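Local structure of CADD-like protein of unknown function (Nostoc punctiforme, 3B5O) at residues A[27-32]-A[224-229]; A[43-48]-A[154-159]; A[69-74]-A[196-201]; A[134-139]-A[201-206]. The protein is of unknown function but, as a CADD-like member of the heme-oxygenase-like helical superfamily, is probably an oxidoreductase. All blocks are in the same frame, centred on the assembly; numbering follows the deposited sequence.

Contact 1: A[27-32]-A[224-229]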
loop_
_atom_site.group_PDB
_atom_site.type_symbol
_atom_site.label_atom_id
_atom_site.label_comp_id
_atom_site.label_asym_id
_atom_site.label_seq_id
_atom_site.Cartn_x
_atom_site.Cartn_y
_atom_site.Cartn_z
ATOM N N ASN A 27 7.609 5.356 -11.856
ATOM C CA ASN A 27 7.437 4.014 -11.285
ATOM C C ASN A 27 8.007 2.975 -12.254
ATOM O O ASN A 27 7.829 3.109 -13.465
ATOM C CB ASN A 27 5.970 3.779 -10.946
ATOM C CG ASN A 27 5.662 2.338 -10.644
ATOM O OD1 ASN A 27 5.512 1.543 -11.562
ATOM N ND2 ASN A 27 5.517 2.005 -9.359
ATOM N N PRO A 28 8.711 1.950 -11.748
ATOM C CA PRO A 28 9.376 1.030 -12.653
ATOM C C PRO A 28 8.467 0.166 -13.525
ATOM O O PRO A 28 8.904 -0.239 -14.596
ATOM C CB PRO A 28 10.241 0.174 -11.727
ATOM C CG PRO A 28 9.606 0.270 -10.429
ATOM C CD PRO A 28 9.054 1.659 -10.342
ATOM N N VAL A 29 7.253 -0.123 -13.075
ATOM C CA VAL A 29 6.293 -0.800 -13.926
ATOM C C VAL A 29 5.808 0.155 -15.013
ATOM O O VAL A 29 5.739 -0.209 -16.188
ATOM C CB VAL A 29 5.146 -1.432 -13.113
ATOM C CG1 VAL A 29 4.119 -2.032 -14.068
ATOM C CG2 VAL A 29 5.709 -2.511 -12.140
ATOM N N VAL A 30 5.475 1.392 -14.643
ATOM C CA VAL A 30 5.102 2.404 -15.659
ATOM C C VAL A 30 6.204 2.515 -16.722
ATOM O O VAL A 30 5.919 2.585 -17.923
ATOM C CB VAL A 30 4.815 3.776 -15.021
ATOM C CG1 VAL A 30 4.673 4.865 -16.118
ATOM C CG2 VAL A 30 3.545 3.684 -14.150
ATOM N N GLN A 31 7.462 2.482 -16.286
ATOM C CA GLN A 31 8.605 2.640 -17.201
ATOM C C GLN A 31 8.773 1.492 -18.183
ATOM O O GLN A 31 9.478 1.652 -19.190
ATOM C CB GLN A 31 9.904 2.869 -16.419
ATOM C CG GLN A 31 9.940 4.233 -15.751
ATOM C CD GLN A 31 10.435 5.316 -16.686
ATOM O OE1 GLN A 31 11.482 5.154 -17.328
ATOM N NE2 GLN A 31 9.702 6.423 -16.765
HETATM N N MSE A 32 8.146 0.347 -17.911
HETATM C CA MSE A 32 8.211 -0.804 -18.810
HETATM C C MSE A 32 6.959 -0.969 -19.667
HETATM O O MSE A 32 6.897 -1.897 -20.471
HETATM C CB MSE A 32 8.522 -2.112 -18.064
HETATM C CG MSE A 32 7.400 -2.674 -17.158
HETATM SE SE MSE A 32 7.992 -4.205 -16.229
HETATM C CE MSE A 32 7.187 -5.476 -17.475
ATOM N N GLU A 224 11.499 -4.797 -7.861
ATOM C CA GLU A 224 11.732 -6.217 -8.051
ATOM C C GLU A 224 10.606 -6.859 -8.827
ATOM O O GLU A 224 10.840 -7.781 -9.637
ATOM C CB GLU A 224 11.897 -6.914 -6.692
ATOM C CG GLU A 224 13.163 -6.542 -5.998
ATOM C CD GLU A 224 13.222 -6.972 -4.542
ATOM O OE1 GLU A 224 12.208 -7.450 -4.034
ATOM O OE2 GLU A 224 14.291 -6.816 -3.953
ATOM N N LEU A 225 9.395 -6.387 -8.596
ATOM C CA LEU A 225 8.230 -6.903 -9.299
ATOM C C LEU A 225 8.229 -6.519 -10.790
ATOM O O LEU A 225 7.727 -7.264 -11.638
ATOM C CB LEU A 225 6.981 -6.406 -8.590
ATOM C CG LEU A 225 5.652 -6.899 -9.111
ATOM C CD1 LEU A 225 5.526 -8.393 -8.910
ATOM C CD2 LEU A 225 4.529 -6.201 -8.386
ATOM N N ALA A 226 8.765 -5.348 -11.113
ATOM C CA ALA A 226 8.968 -4.984 -12.518
ATOM C C ALA A 226 9.960 -5.937 -13.216
ATOM O O ALA A 226 9.728 -6.365 -14.352
ATOM C CB ALA A 226 9.440 -3.528 -12.634
ATOM N N GLN A 227 11.049 -6.282 -12.536
ATOM C CA GLN A 227 12.018 -7.234 -13.067
ATOM C C GLN A 227 11.432 -8.636 -13.195
ATOM O O GLN A 227 11.634 -9.302 -14.213
ATOM C CB GLN A 227 13.294 -7.230 -12.226
ATOM C CG GLN A 227 14.346 -8.251 -12.660
ATOM C CD GLN A 227 14.750 -8.112 -14.112
ATOM O OE1 GLN A 227 15.010 -9.110 -14.793
ATOM N NE2 GLN A 227 14.790 -6.876 -14.603
ATOM N N GLU A 228 10.702 -9.101 -12.186
ATOM C CA GLU A 228 10.052 -10.400 -12.300
ATOM C C GLU A 228 9.148 -10.441 -13.522
ATOM O O GLU A 228 9.160 -11.413 -14.284
ATOM C CB GLU A 228 9.233 -10.725 -11.043
ATOM C CG GLU A 228 10.060 -11.073 -9.866
ATOM C CD GLU A 228 9.240 -11.390 -8.619
ATOM O OE1 GLU A 228 8.027 -11.073 -8.574
ATOM O OE2 GLU A 228 9.859 -11.927 -7.687
ATOM N N ALA A 229 8.365 -9.376 -13.706
ATOM C CA ALA A 229 7.381 -9.339 -14.777
ATOM C C ALA A 229 8.083 -9.427 -16.122
ATOM O O ALA A 229 7.716 -10.250 -16.967
ATOM C CB ALA A 229 6.537 -8.098 -14.686
#
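Met32 reaches from the loop segment 27-32 to the helix segment 224-229, and its chain can be followed atom by atom. CB starts toward the helix, and CG sits between the backbone N and the carbonyl carbon (chi1 70°), the crowded position. These two carbons span the gap and carry the selenium of this selenomethionine to the helix, where SE lies 3.3 Å from Ala226 O and 3.9 Å from Ala226 CB. A bend at chi3 (-98°) then turns the terminal CE along the helix to Ala229 CB, 3.9 Å away. A long, flexible, apolar chain suits this place because it can follow the helix surface over nearly one turn. Ala226 receives the rest of the loop: its CB is 3.9 Å from Pro28 CB and equally far from Val29 CG2, the branch that lies beside its own backbone N. With only a methyl on the helix, the backbones come close, Val29 CA standing 5.2 Å from Ala226 CA. The loop is braced from within by an Asx motif, in which Asn27 OD1 accepts from Val30 N at 3.1 Å, on a lone pair in the carbonyl plane, and more weakly from Val29 N. Asparagine fits here because its short amide can fold back over the following residues. The loop joins helix 2-18 to helix 38-68 and lies against helix 204-230. Val29 also touches Leu159 of helix 135-163 and Ile41 of helix 38-68, while Ala229 packs on Val44 of the latter.

Contact 2: A[43-48]-A[154-159]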
loop_
_atom_site.group_PDB
_atom_site.type_symbol
_atom_site.label_atom_id
_atom_site.label_comp_id
_atom_site.label_asym_id
_atom_site.label_seq_id
_atom_site.Cartn_x
_atom_site.Cartn_y
_atom_site.Cartn_z
ATOM N N TYR A 43 0.374 -9.978 -14.429
ATOM C CA TYR A 43 1.192 -10.567 -13.364
ATOM C C TYR A 43 1.470 -9.550 -12.279
ATOM O O TYR A 43 1.362 -9.862 -11.083
ATOM C CB TYR A 43 2.507 -11.111 -13.922
ATOM C CG TYR A 43 3.525 -11.482 -12.891
ATOM C CD1 TYR A 43 3.504 -12.729 -12.284
ATOM C CD2 TYR A 43 4.474 -10.568 -12.461
ATOM C CE1 TYR A 43 4.433 -13.068 -11.301
ATOM C CE2 TYR A 43 5.402 -10.902 -11.499
ATOM C CZ TYR A 43 5.384 -12.149 -10.915
ATOM O OH TYR A 43 6.287 -12.516 -9.935
ATOM N N VAL A 44 1.848 -8.337 -12.666
ATOM C CA VAL A 44 2.070 -7.298 -11.679
ATOM C C VAL A 44 0.801 -7.076 -10.825
ATOM O O VAL A 44 0.885 -6.950 -9.606
ATOM C CB VAL A 44 2.510 -5.959 -12.349
ATOM C CG1 VAL A 44 2.466 -4.792 -11.343
ATOM C CG2 VAL A 44 3.889 -6.119 -13.004
HETATM N N MSE A 45 -0.366 -7.011 -11.459
HETATM C CA MSE A 45 -1.605 -6.773 -10.746
HETATM C C MSE A 45 -1.995 -7.931 -9.833
HETATM O O MSE A 45 -2.511 -7.704 -8.741
HETATM C CB MSE A 45 -2.749 -6.458 -11.718
HETATM C CG MSE A 45 -2.679 -5.033 -12.320
HETATM SE SE MSE A 45 -2.464 -3.633 -10.975
HETATM C CE MSE A 45 -3.980 -4.165 -9.972
ATOM N N GLN A 46 -1.708 -9.149 -10.250
ATOM C CA GLN A 46 -1.938 -10.300 -9.388
ATOM C C GLN A 46 -1.094 -10.199 -8.126
ATOM O O GLN A 46 -1.579 -10.404 -7.013
ATOM C CB GLN A 46 -1.571 -11.585 -10.095
ATOM C CG GLN A 46 -2.504 -11.982 -11.227
ATOM C CD GLN A 46 -1.985 -13.177 -11.993
ATOM O OE1 GLN A 46 -0.781 -13.348 -12.178
ATOM N NE2 GLN A 46 -2.909 -14.040 -12.426
ATOM N N GLN A 47 0.187 -9.915 -8.295
ATOM C CA GLN A 47 1.066 -9.745 -7.129
ATOM C C GLN A 47 0.690 -8.548 -6.283
ATOM O O GLN A 47 0.674 -8.632 -5.042
ATOM C CB GLN A 47 2.527 -9.654 -7.566
ATOM C CG GLN A 47 3.023 -10.961 -8.109
ATOM C CD GLN A 47 3.033 -12.075 -7.050
ATOM O OE1 GLN A 47 3.488 -11.876 -5.928
ATOM N NE2 GLN A 47 2.512 -13.260 -7.418
ATOM N N TYR A 48 0.392 -7.432 -6.935
ATOM C CA TYR A 48 -0.001 -6.242 -6.204
ATOM C C TYR A 48 -1.176 -6.541 -5.277
ATOM O O TYR A 48 -1.198 -6.097 -4.135
ATOM C CB TYR A 48 -0.357 -5.081 -7.132
ATOM C CG TYR A 48 -1.026 -4.000 -6.370
ATOM C CD1 TYR A 48 -0.291 -3.127 -5.574
ATOM C CD2 TYR A 48 -2.414 -3.937 -6.309
ATOM C CE1 TYR A 48 -0.954 -2.178 -4.790
ATOM C CE2 TYR A 48 -3.053 -2.991 -5.567
ATOM C CZ TYR A 48 -2.333 -2.138 -4.799
ATOM O OH TYR A 48 -3.020 -1.206 -4.040
ATOM N N THR A 154 -3.368 5.794 -7.545
ATOM C CA THR A 154 -3.254 6.511 -8.827
ATOM C C THR A 154 -2.499 5.646 -9.850
ATOM O O THR A 154 -2.886 5.548 -11.006
ATOM C CB THR A 154 -2.586 7.872 -8.605
ATOM O OG1 THR A 154 -3.364 8.619 -7.653
ATOM C CG2 THR A 154 -2.495 8.638 -9.908
ATOM N N LEU A 155 -1.436 4.983 -9.405
ATOM C CA LEU A 155 -0.704 4.030 -10.246
ATOM C C LEU A 155 -1.548 2.820 -10.626
ATOM O O LEU A 155 -1.499 2.354 -11.765
ATOM C CB LEU A 155 0.581 3.557 -9.542
ATOM C CG LEU A 155 1.721 4.566 -9.659
ATOM C CD1 LEU A 155 2.704 4.429 -8.494
ATOM C CD2 LEU A 155 2.444 4.406 -10.970
ATOM N N ILE A 156 -2.294 2.283 -9.670
ATOM C CA ILE A 156 -3.130 1.144 -9.948
ATOM C C ILE A 156 -4.208 1.499 -10.975
ATOM O O ILE A 156 -4.442 0.716 -11.897
ATOM C CB ILE A 156 -3.771 0.562 -8.668
ATOM C CG1 ILE A 156 -2.694 0.043 -7.709
ATOM C CG2 ILE A 156 -4.746 -0.537 -9.020
ATOM C CD1 ILE A 156 -1.641 -0.791 -8.311
ATOM N N VAL A 157 -4.826 2.672 -10.841
ATOM C CA VAL A 157 -5.812 3.116 -11.851
ATOM C C VAL A 157 -5.149 3.125 -13.244
ATOM O O VAL A 157 -5.736 2.644 -14.238
ATOM C CB VAL A 157 -6.412 4.511 -11.504
ATOM C CG1 VAL A 157 -7.251 5.050 -12.678
ATOM C CG2 VAL A 157 -7.273 4.421 -10.278
ATOM N N LYS A 158 -3.944 3.685 -13.336
ATOM C CA LYS A 158 -3.222 3.727 -14.606
ATOM C C LYS A 158 -3.009 2.333 -15.182
ATOM O O LYS A 158 -3.316 2.079 -16.344
ATOM C CB LYS A 158 -1.883 4.446 -14.455
ATOM C CG LYS A 158 -1.018 4.460 -15.713
ATOM C CD LYS A 158 0.257 5.257 -15.499
ATOM C CE LYS A 158 1.094 5.325 -16.749
ATOM N NZ LYS A 158 0.469 6.230 -17.747
ATOM N N LEU A 159 -2.497 1.415 -14.368
ATOM C CA LEU A 159 -2.220 0.063 -14.858
ATOM C C LEU A 159 -3.499 -0.652 -15.259
ATOM O O LEU A 159 -3.528 -1.364 -16.268
ATOM C CB LEU A 159 -1.488 -0.743 -13.793
ATOM C CG LEU A 159 -0.119 -0.190 -13.395
ATOM C CD1 LEU A 159 0.511 -1.090 -12.322
ATOM C CD2 LEU A 159 0.820 -0.056 -14.624
#
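Tyr48 OH makes a hydrogen bond with Glu152 OE2, one turn before Ile156, the residue on which the tyrosine ring itself rests. The bond tethers the far end of the ring to helix 135-163 and satisfies a hydroxyl in a buried place. Ile156 CD1 stands almost exactly over the ring centre, 3.6 Å from the centroid and 1° off its normal, a CH-pi contact that leaves it about equally far from all six ring carbons. CG1 of the same isoleucine lies nearer the hydroxyl end, 3.7 Å from Tyr48 CZ. The other branch, CG2, meets Met45 CE at 3.8 Å. Met45, a selenomethionine, is folded at chi2 and chi3, which brings SE up against both Ile156 CD1 and Leu159 CD1. Flexible and beta-branched chains together fill the wide space between segments whose axes run 11.4 Å apart at 144°, nearer antiparallel than perpendicular. Val44 CG1 completes the interface, more loosely, against Leu159 CD1. Helix 170-180 touches Ile156 through Phe176, while helix 204-230 presents Trp221 to Tyr48 and Ala229 to Val44.

Contact 3: A[69-74]-A[196-201]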
loop_
_atom_site.group_PDB
_atom_site.type_symbol
_atom_site.label_atom_id
_atom_site.label_comp_id
_atom_site.label_asym_id
_atom_site.label_seq_id
_atom_site.Cartn_x
_atom_site.Cartn_y
_atom_site.Cartn_z
ATOM N N ALA A 69 0.709 0.176 24.360
ATOM C CA ALA A 69 1.375 1.403 24.809
ATOM C C ALA A 69 0.416 2.391 25.469
ATOM O O ALA A 69 0.841 3.469 25.904
ATOM C CB ALA A 69 2.062 2.081 23.605
ATOM N N GLY A 70 -0.865 2.056 25.519
ATOM C CA GLY A 70 -1.892 2.960 26.050
ATOM C C GLY A 70 -2.321 4.053 25.089
ATOM O O GLY A 70 -2.960 5.030 25.492
ATOM N N TRP A 71 -1.988 3.895 23.801
ATOM C CA TRP A 71 -2.411 4.852 22.788
ATOM C C TRP A 71 -3.827 4.521 22.328
ATOM O O TRP A 71 -4.067 4.114 21.188
ATOM C CB TRP A 71 -1.445 4.825 21.596
ATOM C CG TRP A 71 -0.052 5.317 21.857
ATOM C CD1 TRP A 71 0.577 5.484 23.070
ATOM C CD2 TRP A 71 0.902 5.688 20.867
ATOM N NE1 TRP A 71 1.858 5.941 22.882
ATOM C CE2 TRP A 71 2.080 6.075 21.534
ATOM C CE3 TRP A 71 0.881 5.726 19.462
ATOM C CZ2 TRP A 71 3.208 6.511 20.850
ATOM C CZ3 TRP A 71 2.011 6.165 18.787
ATOM C CH2 TRP A 71 3.157 6.540 19.480
ATOM N N ASN A 72 -4.800 4.691 23.214
ATOM C CA ASN A 72 -6.131 4.159 22.964
ATOM C C ASN A 72 -6.844 4.805 21.787
ATOM O O ASN A 72 -7.518 4.116 21.002
ATOM C CB ASN A 72 -6.966 4.269 24.254
ATOM C CG ASN A 72 -6.401 3.431 25.367
ATOM O OD1 ASN A 72 -6.057 2.265 25.171
ATOM N ND2 ASN A 72 -6.305 4.013 26.553
ATOM N N GLY A 73 -6.691 6.117 21.640
ATOM C CA GLY A 73 -7.278 6.822 20.511
ATOM C C GLY A 73 -6.745 6.337 19.173
ATOM O O GLY A 73 -7.468 6.327 18.177
ATOM N N VAL A 74 -5.466 5.980 19.157
ATOM C CA VAL A 74 -4.833 5.452 17.946
ATOM C C VAL A 74 -5.369 4.052 17.649
ATOM O O VAL A 74 -5.717 3.742 16.507
ATOM C CB VAL A 74 -3.303 5.403 18.102
ATOM C CG1 VAL A 74 -2.644 4.745 16.871
ATOM C CG2 VAL A 74 -2.726 6.811 18.319
ATOM N N ALA A 196 -0.825 12.177 17.276
ATOM C CA ALA A 196 -0.362 13.448 17.867
ATOM C C ALA A 196 -0.686 13.553 19.356
ATOM O O ALA A 196 0.058 14.189 20.127
ATOM C CB ALA A 196 -0.974 14.618 17.117
ATOM N N ALA A 197 -1.786 12.935 19.765
ATOM C CA ALA A 197 -2.215 12.965 21.177
ATOM C C ALA A 197 -1.309 12.191 22.146
ATOM O O ALA A 197 -1.338 12.436 23.361
ATOM C CB ALA A 197 -3.638 12.468 21.285
ATOM N N TYR A 198 -0.515 11.248 21.634
ATOM C CA TYR A 198 0.312 10.382 22.465
ATOM C C TYR A 198 1.809 10.473 22.242
ATOM O O TYR A 198 2.591 10.247 23.158
ATOM C CB TYR A 198 -0.103 8.916 22.253
ATOM C CG TYR A 198 -1.534 8.635 22.595
ATOM C CD1 TYR A 198 -1.923 8.442 23.920
ATOM C CD2 TYR A 198 -2.517 8.605 21.614
ATOM C CE1 TYR A 198 -3.221 8.190 24.240
ATOM C CE2 TYR A 198 -3.824 8.365 21.923
ATOM C CZ TYR A 198 -4.180 8.166 23.247
ATOM O OH TYR A 198 -5.492 7.907 23.552
ATOM N N ILE A 199 2.227 10.695 21.000
ATOM C CA ILE A 199 3.622 10.586 20.673
ATOM C C ILE A 199 4.408 11.722 21.341
ATOM O O ILE A 199 3.942 12.875 21.397
ATOM C CB ILE A 199 3.855 10.579 19.126
ATOM C CG1 ILE A 199 5.292 10.193 18.813
ATOM C CG2 ILE A 199 3.473 11.913 18.500
ATOM C CD1 ILE A 199 5.546 9.875 17.315
ATOM N N GLN A 200 5.560 11.365 21.877
ATOM C CA GLN A 200 6.435 12.326 22.563
ATOM C C GLN A 200 7.560 12.743 21.621
ATOM O O GLN A 200 8.006 11.944 20.799
ATOM C CB GLN A 200 7.004 11.684 23.823
ATOM C CG GLN A 200 5.956 11.240 24.817
ATOM C CD GLN A 200 5.070 12.376 25.249
ATOM O OE1 GLN A 200 5.550 13.343 25.846
ATOM N NE2 GLN A 200 3.781 12.289 24.938
ATOM N N PRO A 201 7.998 14.017 21.699
ATOM C CA PRO A 201 9.090 14.489 20.848
ATOM C C PRO A 201 10.327 13.580 20.792
ATOM O O PRO A 201 10.954 13.469 19.740
ATOM C CB PRO A 201 9.442 15.846 21.481
ATOM C CG PRO A 201 8.151 16.322 22.015
ATOM C CD PRO A 201 7.482 15.100 22.561
HETATM O O HOH W 1 4.238 8.054 24.031
HETATM O O HOH W 2 -6.183 7.399 26.090
#
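Trp71 and Tyr198 lie with their rings nearly parallel, at 11°, but slid past each other so far that each ring covers the root of the other side chain. Tyr198 CB sits 3.4 Å from the centroid of the Trp71 five-membered ring, and Trp71 CA sits 3.6 Å from the centroid of the Tyr198 ring, both almost on the normal. The pair is thus two reciprocal CH-pi contacts with little true stacking. With CG anti to its carbonyl carbon (chi1 -60°), Tyr198 extends across segment 69-74, and its OH accepts from Gly73 N at 2.9 Å with a nearly straight N-H (166°). Val74 CG2 packs near Tyr198 CD2, 3.8 Å away. Glycine suits position 73 because a CB there would crowd this hydroxyl, and Gly70, with positive phi, closes helix 38-68 in a Schellman motif. The indole's far end meets Ile199; one water links Trp71 NE1, weakly, to Tyr198 O, and a second meets Tyr198 OH and, weakly, Asn72 ND2. A phenylalanine in place of Tyr198 would probably keep the ring contacts but leave Gly73 N without its acceptor and the second water without its hydroxyl partner. Tyrosine therefore does double duty: its CB and ring cover the indole face and Trp71 CA, and its hydroxyl satisfies an N-H in the first turn of helix 72-85, where no preceding helical carbonyl is available.

Contact 4: A[134-139]-A[201-206]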
loop_
_atom_site.group_PDB
_atom_site.type_symbol
_atom_site.label_atom_id
_atom_site.label_comp_id
_atom_site.label_asym_id
_atom_site.label_seq_id
_atom_site.Cartn_x
_atom_site.Cartn_y
_atom_site.Cartn_z
ATOM N N GLN A 134 8.950 -1.249 18.366
ATOM C CA GLN A 134 8.203 -0.464 19.372
ATOM C C GLN A 134 7.132 0.421 18.722
ATOM O O GLN A 134 7.174 0.702 17.532
ATOM C CB GLN A 134 9.142 0.374 20.278
ATOM C CG GLN A 134 9.519 1.795 19.749
ATOM C CD GLN A 134 10.358 2.668 20.726
ATOM O OE1 GLN A 134 11.409 2.243 21.229
ATOM N NE2 GLN A 134 9.906 3.911 20.952
ATOM N N VAL A 135 6.172 0.858 19.518
ATOM C CA VAL A 135 4.972 1.508 19.018
ATOM C C VAL A 135 5.239 2.699 18.101
ATOM O O VAL A 135 4.571 2.848 17.080
ATOM C CB VAL A 135 4.012 1.895 20.174
ATOM C CG1 VAL A 135 4.671 2.899 21.140
ATOM C CG2 VAL A 135 2.682 2.417 19.643
ATOM N N ASP A 136 6.204 3.543 18.450
ATOM C CA ASP A 136 6.443 4.737 17.641
ATOM C C ASP A 136 6.900 4.395 16.215
ATOM O O ASP A 136 6.417 4.970 15.251
ATOM C CB ASP A 136 7.435 5.668 18.344
ATOM C CG ASP A 136 7.009 5.988 19.763
ATOM O OD1 ASP A 136 7.307 5.162 20.658
ATOM O OD2 ASP A 136 6.356 7.043 19.974
ATOM N N TYR A 137 7.795 3.436 16.122
ATOM C CA TYR A 137 8.319 2.973 14.851
ATOM C C TYR A 137 7.223 2.309 14.060
ATOM O O TYR A 137 7.078 2.543 12.858
ATOM C CB TYR A 137 9.435 1.990 15.118
ATOM C CG TYR A 137 10.246 1.535 13.936
ATOM C CD1 TYR A 137 9.802 0.503 13.112
ATOM C CD2 TYR A 137 11.496 2.087 13.655
ATOM C CE1 TYR A 137 10.555 0.044 12.075
ATOM C CE2 TYR A 137 12.262 1.626 12.616
ATOM C CZ TYR A 137 11.794 0.600 11.816
ATOM O OH TYR A 137 12.567 0.121 10.785
ATOM N N VAL A 138 6.449 1.454 14.731
ATOM C CA VAL A 138 5.359 0.731 14.046
ATOM C C VAL A 138 4.328 1.707 13.504
ATOM O O VAL A 138 3.821 1.534 12.389
ATOM C CB VAL A 138 4.709 -0.314 14.971
ATOM C CG1 VAL A 138 3.461 -0.931 14.312
ATOM C CG2 VAL A 138 5.733 -1.381 15.326
ATOM N N LEU A 139 3.984 2.735 14.275
ATOM C CA LEU A 139 3.017 3.709 13.788
ATOM C C LEU A 139 3.576 4.565 12.659
ATOM O O LEU A 139 2.823 5.026 11.828
ATOM C CB LEU A 139 2.452 4.564 14.939
ATOM C CG LEU A 139 1.112 4.051 15.473
ATOM C CD1 LEU A 139 0.011 4.187 14.433
ATOM C CD2 LEU A 139 1.200 2.617 15.954
ATOM N N PRO A 201 7.998 14.017 21.699
ATOM C CA PRO A 201 9.090 14.489 20.848
ATOM C C PRO A 201 10.327 13.580 20.792
ATOM O O PRO A 201 10.954 13.469 19.740
ATOM C CB PRO A 201 9.442 15.846 21.481
ATOM C CG PRO A 201 8.151 16.322 22.015
ATOM C CD PRO A 201 7.482 15.100 22.561
ATOM N N GLU A 202 10.669 12.926 21.900
ATOM C CA GLU A 202 11.858 12.061 21.947
ATOM C C GLU A 202 11.735 10.800 21.093
ATOM O O GLU A 202 12.734 10.127 20.842
ATOM C CB GLU A 202 12.242 11.662 23.376
ATOM C CG GLU A 202 11.145 11.039 24.207
ATOM C CD GLU A 202 10.330 12.050 25.012
ATOM O OE1 GLU A 202 10.221 13.234 24.598
ATOM O OE2 GLU A 202 9.772 11.639 26.057
ATOM N N GLU A 203 10.518 10.497 20.652
ATOM C CA GLU A 203 10.291 9.356 19.749
ATOM C C GLU A 203 9.970 9.732 18.297
ATOM O O GLU A 203 9.653 8.856 17.478
ATOM C CB GLU A 203 9.195 8.492 20.324
ATOM C CG GLU A 203 9.453 7.974 21.764
ATOM C CD GLU A 203 10.841 7.366 21.987
ATOM O OE1 GLU A 203 11.373 6.679 21.079
ATOM O OE2 GLU A 203 11.402 7.565 23.098
ATOM N N PHE A 204 10.047 11.011 17.948
ATOM C CA PHE A 204 9.833 11.423 16.551
ATOM C C PHE A 204 10.798 10.711 15.598
ATOM O O PHE A 204 10.436 10.342 14.481
ATOM C CB PHE A 204 9.981 12.942 16.388
ATOM C CG PHE A 204 8.790 13.752 16.848
ATOM C CD1 PHE A 204 7.792 13.241 17.645
ATOM C CD2 PHE A 204 8.722 15.093 16.518
ATOM C CE1 PHE A 204 6.730 14.032 18.059
ATOM C CE2 PHE A 204 7.661 15.885 16.946
ATOM C CZ PHE A 204 6.676 15.353 17.714
ATOM N N GLY A 205 12.036 10.514 16.031
ATOM C CA GLY A 205 13.033 9.863 15.205
ATOM C C GLY A 205 12.662 8.423 14.879
ATOM O O GLY A 205 12.934 7.945 13.779
ATOM N N GLU A 206 12.070 7.741 15.850
ATOM C CA GLU A 206 11.656 6.340 15.651
ATOM C C GLU A 206 10.457 6.274 14.707
ATOM O O GLU A 206 10.392 5.415 13.828
ATOM C CB GLU A 206 11.336 5.651 16.987
ATOM C CG GLU A 206 12.590 5.208 17.725
ATOM C CD GLU A 206 13.315 4.101 16.967
ATOM O OE1 GLU A 206 12.827 2.955 16.991
ATOM O OE2 GLU A 206 14.344 4.382 16.304
HETATM O O HOH W 3 11.638 0.051 18.044
#
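Gln134 NE2 holds two carboxylates at once: Asp136 OD1 at 2.9 Å, through an N-H angle of 150°, and Glu203 OE1 at 3.1 Å, through a weak, bent bond. The partner on Asp136 lies close to the plane of the amide, which reaches it from the anti side, well out of the carboxylate plane. Asp136 in turn presses on the aliphatic part of Glu203, its OD2 being 3.2 Å from Glu203 CB. The bend of Glu203 at chi2 (-48°) brings its carboxylate round to the glutamine, with OE1 still 4.4 Å from Asp136 OD1. Two like charges so close would probably repel, and the amide between them is likely to ease this. Both segments are helix starts, Gln134 and Glu203 each occupying the N-cap position, of helices 135-163 and 204-230 in the all-helical, heme-oxygenase-like fold; acidic side chains such as Asp136 and Glu206 in these first turns are probably favoured by the positive end of the helix dipole. The backbones nearly touch, with Tyr137 CA and Glu206 CA 4.8 Å apart and Tyr137 CA giving a CA-H...O contact to Glu206 O at 3.4 Å. With an alanine at Asp136, the Gln134 amide would probably lose its straighter bond and be freer to turn away from Glu203. Glu206 OE1 lies near Tyr137 CD2, and a water accepts from Gln134 N and gives a weak bond to Glu206 OE1. Farther out, Arg133 makes a cation-pi contact with the Tyr137 ring and a long, weak ion pair with Glu206, and Trp71 and Ile199 pack against Asp136.

In the fold
The four contacts form two clusters toward the two ends of the bundle. Contacts 1 and 2, with centres 10 Å apart, are buried and apolar; they meet where Glu228 OE1 probably bonds Tyr43 OH and where Asn27 and Val30 pack on Leu155. Contacts 3 and 4, also 10 Å apart, are only partly buried, and water, amides and carboxylates enter their chemistry; between them Val74 packs on Leu139 and Ala69 on Val135, and their segments overlap at Pro201. Long helices connect the ends: 204-230 serves contacts 1 and 4, and 135-163 serves contacts 2 and 4. Along the chain, contacts 2, 3 and 4 are all nested within the loop closed by contact 1.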